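Putative P4-specific DNA primase (Enterobacteria phage P4, PDB 1KA8) primes and unwinds phage DNA during replication and binds the P4 origin and its cis replication region, the fragment here being its winged-helix origin-binding domain. Local coordinates at residues Y33-Y44 and L89-P99. Sequence-based numbering, arbitrary orientation.
Sequences YRKYLYHAYLAY and LKEESYGDWLP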
loop_
_atom_site.group_PDB
_atom_site.type_symbol
_atom_site.label_atom_id
_atom_site.label_comp_id
_atom_site.label_asym_id
_atom_site.label_seq_id
_atom_site.Cartn_x
_atom_site.Cartn_y
_atom_site.Cartn_z
ATOM N N TYR A 33 15.837 13.358 -8.756
ATOM C CA TYR A 33 14.790 12.451 -9.151
ATOM C C TYR A 33 15.267 11.135 -9.734
ATOM O O TYR A 33 14.578 10.128 -9.662
ATOM C CB TYR A 33 13.858 13.170 -10.126
ATOM C CG TYR A 33 13.329 14.465 -9.561
ATOM C CD1 TYR A 33 13.551 15.669 -10.207
ATOM C CD2 TYR A 33 12.668 14.486 -8.344
ATOM C CE1 TYR A 33 13.138 16.878 -9.655
ATOM C CE2 TYR A 33 12.247 15.681 -7.772
ATOM C CZ TYR A 33 12.487 16.882 -8.431
ATOM O OH TYR A 33 12.095 18.075 -7.848
ATOM N N ARG A 34 16.462 11.114 -10.286
ATOM C CA ARG A 34 16.948 9.884 -10.888
ATOM C C ARG A 34 17.675 9.001 -9.889
ATOM O O ARG A 34 17.676 7.781 -10.016
ATOM C CB ARG A 34 17.862 10.235 -12.061
ATOM C CG ARG A 34 18.080 9.136 -13.061
ATOM C CD ARG A 34 17.006 9.057 -14.135
ATOM N NE ARG A 34 17.506 8.231 -15.239
ATOM C CZ ARG A 34 18.601 8.525 -15.952
ATOM N NH1 ARG A 34 19.302 9.630 -15.680
ATOM N NH2 ARG A 34 19.014 7.707 -16.924
ATOM N N LYS A 35 18.267 9.617 -8.877
ATOM C CA LYS A 35 19.018 8.870 -7.878
ATOM C C LYS A 35 18.202 8.407 -6.670
ATOM O O LYS A 35 18.375 7.278 -6.192
ATOM C CB LYS A 35 20.224 9.711 -7.442
ATOM C CG LYS A 35 21.159 9.117 -6.396
ATOM C CD LYS A 35 22.366 10.025 -6.322
ATOM C CE LYS A 35 23.058 10.044 -4.973
ATOM N NZ LYS A 35 23.615 8.739 -4.528
ATOM N N TYR A 36 17.305 9.258 -6.169
ATOM C CA TYR A 36 16.514 8.861 -5.008
ATOM C C TYR A 36 15.074 8.517 -5.319
ATOM O O TYR A 36 14.329 9.309 -5.903
ATOM C CB TYR A 36 16.602 9.933 -3.952
ATOM C CG TYR A 36 18.028 10.255 -3.628
ATOM C CD1 TYR A 36 18.657 11.358 -4.218
ATOM C CD2 TYR A 36 18.751 9.478 -2.714
ATOM C CE1 TYR A 36 19.974 11.696 -3.893
ATOM C CE2 TYR A 36 20.067 9.803 -2.382
ATOM C CZ TYR A 36 20.659 10.916 -2.975
ATOM O OH TYR A 36 21.920 11.291 -2.623
ATOM N N LEU A 37 14.709 7.304 -4.926
ATOM C CA LEU A 37 13.380 6.779 -5.164
ATOM C C LEU A 37 12.318 7.700 -4.580
ATOM O O LEU A 37 11.340 8.052 -5.247
ATOM C CB LEU A 37 13.291 5.387 -4.560
ATOM C CG LEU A 37 12.089 4.556 -4.965
ATOM C CD1 LEU A 37 11.710 4.821 -6.396
ATOM C CD2 LEU A 37 12.410 3.086 -4.716
ATOM N N TYR A 38 12.527 8.119 -3.339
ATOM C CA TYR A 38 11.565 8.999 -2.705
ATOM C C TYR A 38 11.418 10.312 -3.481
ATOM O O TYR A 38 10.295 10.827 -3.605
ATOM C CB TYR A 38 11.959 9.276 -1.239
ATOM C CG TYR A 38 10.841 9.918 -0.452
ATOM C CD1 TYR A 38 9.629 9.255 -0.282
ATOM C CD2 TYR A 38 10.958 11.220 0.034
ATOM C CE1 TYR A 38 8.556 9.868 0.340
ATOM C CE2 TYR A 38 9.884 11.854 0.664
ATOM C CZ TYR A 38 8.680 11.171 0.811
ATOM O OH TYR A 38 7.587 11.780 1.409
ATOM N N HIS A 39 12.534 10.847 -4.003
ATOM C CA HIS A 39 12.471 12.102 -4.752
ATOM C C HIS A 39 11.720 11.867 -6.038
ATOM O O HIS A 39 10.945 12.718 -6.477
ATOM C CB HIS A 39 13.848 12.640 -5.080
ATOM C CG HIS A 39 14.606 13.136 -3.899
ATOM N ND1 HIS A 39 14.290 12.782 -2.606
ATOM C CD2 HIS A 39 15.715 13.905 -3.818
ATOM C CE1 HIS A 39 15.172 13.309 -1.775
ATOM N NE2 HIS A 39 16.050 13.995 -2.486
ATOM N N ALA A 40 11.953 10.709 -6.643
ATOM C CA ALA A 40 11.265 10.366 -7.876
ATOM C C ALA A 40 9.777 10.381 -7.550
ATOM O O ALA A 40 8.960 10.926 -8.305
ATOM C CB ALA A 40 11.689 8.980 -8.355
ATOM N N TYR A 41 9.438 9.792 -6.407
ATOM C CA TYR A 41 8.052 9.744 -5.961
ATOM C C TYR A 41 7.401 11.134 -5.865
ATOM O O TYR A 41 6.317 11.362 -6.410
ATOM C CB TYR A 41 7.967 9.059 -4.614
ATOM C CG TYR A 41 6.592 9.129 -4.047
ATOM C CD1 TYR A 41 5.503 8.735 -4.802
ATOM C CD2 TYR A 41 6.374 9.598 -2.758
ATOM C CE1 TYR A 41 4.229 8.801 -4.292
ATOM C CE2 TYR A 41 5.100 9.672 -2.232
ATOM C CZ TYR A 41 4.021 9.269 -3.004
ATOM O OH TYR A 41 2.743 9.313 -2.483
ATOM N N LEU A 42 8.059 12.054 -5.167
ATOM C CA LEU A 42 7.541 13.403 -5.040
ATOM C C LEU A 42 7.323 13.995 -6.424
ATOM O O LEU A 42 6.285 14.601 -6.702
ATOM C CB LEU A 42 8.515 14.294 -4.278
ATOM C CG LEU A 42 8.943 13.854 -2.874
ATOM C CD1 LEU A 42 9.967 14.845 -2.342
ATOM C CD2 LEU A 42 7.755 13.762 -1.937
ATOM N N ALA A 43 8.301 13.820 -7.302
ATOM C CA ALA A 43 8.202 14.357 -8.663
ATOM C C ALA A 43 6.924 13.891 -9.362
ATOM O O ALA A 43 6.228 14.675 -10.005
ATOM C CB ALA A 43 9.448 13.944 -9.490
ATOM N N TYR A 44 6.628 12.603 -9.230
ATOM C CA TYR A 44 5.448 12.024 -9.854
ATOM C C TYR A 44 4.157 12.604 -9.286
ATOM O O TYR A 44 3.342 13.141 -10.036
ATOM C CB TYR A 44 5.444 10.502 -9.686
ATOM C CG TYR A 44 4.199 9.859 -10.249
ATOM C CD1 TYR A 44 3.967 9.833 -11.622
ATOM C CD2 TYR A 44 3.231 9.313 -9.404
ATOM C CE1 TYR A 44 2.799 9.279 -12.141
ATOM C CE2 TYR A 44 2.057 8.754 -9.909
ATOM C CZ TYR A 44 1.846 8.739 -11.276
ATOM O OH TYR A 44 0.695 8.182 -11.785
ATOM N N LEU A 89 13.746 3.342 -12.868
ATOM C CA LEU A 89 12.567 3.840 -13.562
ATOM C C LEU A 89 12.458 3.284 -14.970
ATOM O O LEU A 89 13.437 3.260 -15.703
ATOM C CB LEU A 89 12.562 5.378 -13.660
ATOM C CG LEU A 89 12.879 6.249 -12.447
ATOM C CD1 LEU A 89 12.269 7.603 -12.684
ATOM C CD2 LEU A 89 12.352 5.623 -11.167
ATOM N N LYS A 90 11.263 2.831 -15.336
ATOM C CA LYS A 90 11.013 2.332 -16.678
ATOM C C LYS A 90 11.224 3.535 -17.593
ATOM O O LYS A 90 11.232 4.665 -17.132
ATOM C CB LYS A 90 9.568 1.847 -16.831
ATOM C CG LYS A 90 9.185 0.639 -15.987
ATOM C CD LYS A 90 7.794 0.156 -16.387
ATOM C CE LYS A 90 7.397 -1.139 -15.689
ATOM N NZ LYS A 90 7.179 -1.007 -14.203
ATOM N N GLU A 91 11.391 3.296 -18.889
ATOM C CA GLU A 91 11.621 4.377 -19.856
ATOM C C GLU A 91 10.443 5.360 -19.993
ATOM O O GLU A 91 10.671 6.552 -20.157
ATOM C CB GLU A 91 11.954 3.789 -21.242
ATOM C CG GLU A 91 10.694 3.371 -22.034
ATOM C CD GLU A 91 10.972 2.649 -23.353
ATOM O OE1 GLU A 91 11.778 3.163 -24.172
ATOM O OE2 GLU A 91 10.364 1.567 -23.572
ATOM N N GLU A 92 9.198 4.874 -19.934
ATOM C CA GLU A 92 8.050 5.759 -20.082
ATOM C C GLU A 92 8.059 6.870 -19.036
ATOM O O GLU A 92 7.482 7.947 -19.240
ATOM C CB GLU A 92 6.745 4.965 -20.030
ATOM C CG GLU A 92 6.816 3.649 -19.286
ATOM C CD GLU A 92 7.318 2.502 -20.153
ATOM O OE1 GLU A 92 8.544 2.407 -20.380
ATOM O OE2 GLU A 92 6.484 1.691 -20.613
ATOM N N SER A 93 8.746 6.631 -17.927
ATOM C CA SER A 93 8.797 7.649 -16.904
ATOM C C SER A 93 9.416 8.924 -17.462
ATOM O O SER A 93 8.933 10.029 -17.198
ATOM C CB SER A 93 9.567 7.143 -15.688
ATOM O OG SER A 93 10.869 6.747 -16.045
ATOM N N TYR A 94 10.456 8.764 -18.273
ATOM C CA TYR A 94 11.147 9.907 -18.844
ATOM C C TYR A 94 10.271 10.871 -19.649
ATOM O O TYR A 94 10.417 12.097 -19.523
ATOM C CB TYR A 94 12.360 9.418 -19.638
ATOM C CG TYR A 94 13.310 8.569 -18.786
ATOM C CD1 TYR A 94 13.088 7.198 -18.612
ATOM C CD2 TYR A 94 14.424 9.135 -18.151
ATOM C CE1 TYR A 94 13.951 6.404 -17.833
ATOM C CE2 TYR A 94 15.293 8.352 -17.367
ATOM C CZ TYR A 94 15.053 6.985 -17.213
ATOM O OH TYR A 94 15.906 6.184 -16.465
ATOM N N GLY A 95 9.344 10.344 -20.438
ATOM C CA GLY A 95 8.492 11.232 -21.206
ATOM C C GLY A 95 7.249 11.677 -20.455
ATOM O O GLY A 95 6.745 12.798 -20.651
ATOM N N ASP A 96 6.761 10.800 -19.580
ATOM C CA ASP A 96 5.556 11.076 -18.801
ATOM C C ASP A 96 5.654 12.160 -17.718
ATOM O O ASP A 96 4.949 13.167 -17.768
ATOM C CB ASP A 96 5.040 9.777 -18.164
ATOM C CG ASP A 96 4.494 8.795 -19.193
ATOM O OD1 ASP A 96 4.369 9.177 -20.383
ATOM O OD2 ASP A 96 4.176 7.645 -18.815
ATOM N N TRP A 97 6.538 11.974 -16.749
ATOM C CA TRP A 97 6.614 12.944 -15.685
ATOM C C TRP A 97 7.986 13.345 -15.191
ATOM O O TRP A 97 8.117 14.414 -14.592
ATOM C CB TRP A 97 5.831 12.409 -14.533
ATOM C CG TRP A 97 6.144 10.994 -14.329
ATOM C CD1 TRP A 97 5.550 9.918 -14.936
ATOM C CD2 TRP A 97 7.128 10.472 -13.443
ATOM N NE1 TRP A 97 6.101 8.753 -14.467
ATOM C CE2 TRP A 97 7.074 9.062 -13.548
ATOM C CE3 TRP A 97 8.049 11.057 -12.568
ATOM C CZ2 TRP A 97 7.907 8.222 -12.801
ATOM C CZ3 TRP A 97 8.881 10.227 -11.826
ATOM C CH2 TRP A 97 8.803 8.817 -11.947
ATOM N N LEU A 98 8.997 12.498 -15.394
ATOM C CA LEU A 98 10.351 12.828 -14.941
ATOM C C LEU A 98 10.723 14.249 -15.393
ATOM O O LEU A 98 10.639 14.570 -16.588
ATOM C CB LEU A 98 11.364 11.830 -15.511
ATOM C CG LEU A 98 12.081 10.971 -14.476
ATOM C CD1 LEU A 98 13.400 10.478 -15.019
ATOM C CD2 LEU A 98 12.327 11.790 -13.253
ATOM N N PRO A 99 11.128 15.126 -14.450
ATOM C CA PRO A 99 11.483 16.487 -14.870
ATOM C C PRO A 99 12.624 16.475 -15.888
ATOM O O PRO A 99 13.525 15.647 -15.808
ATOM C CB PRO A 99 11.889 17.165 -13.561
ATOM C CG PRO A 99 11.125 16.435 -12.551
ATOM C CD PRO A 99 11.219 14.998 -12.986
#
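Y44 and W97 meet in a T-shaped stack: the tyrosine presents its CD1 edge to one face of the indole, with the planes 71° apart. The centroid of the Y44 ring lies 4.8 Å from that of the five-membered ring of W97. CB of the same tyrosine lies over the six-membered ring, 4.0 Å from its centroid, as a CH-pi contact, so both indole rings are covered from one side. The far corner of the indole reaches helix 37-47, W97 CZ3 lying 3.6 Å from A40 O and near A43 CB. W97 is the first residue to leave helical geometry after helix 92-96, and with CG set between its backbone N and carbonyl carbon (chi1 45°) its ring reaches across to the longer helix. Y11 adds a further edge-to-face partner, while L89 touches A40 more loosely. Beyond the indole, P99 lies against A43 CB and crosses the Y33 ring, its CG 3.5 Å from Y33 CD1; L98 CD2 packs on Y33 CB. At the polar rim, the R34 chain bends at its second torsion and passes L98 CD1 with its CD. R34 NE then donates to Y94 OH over 2.9 Å, nearly in the guanidinium plane and fairly straight at 160°, while the tyrosine ring stands almost perpendicular to that plane. The contact thus packs the C-terminal helix 92-96 and its tail, which follow strand 82-89 of the antiparallel sheet, against helix 37-47 and the turn before it in the winged-helix origin-binding domain.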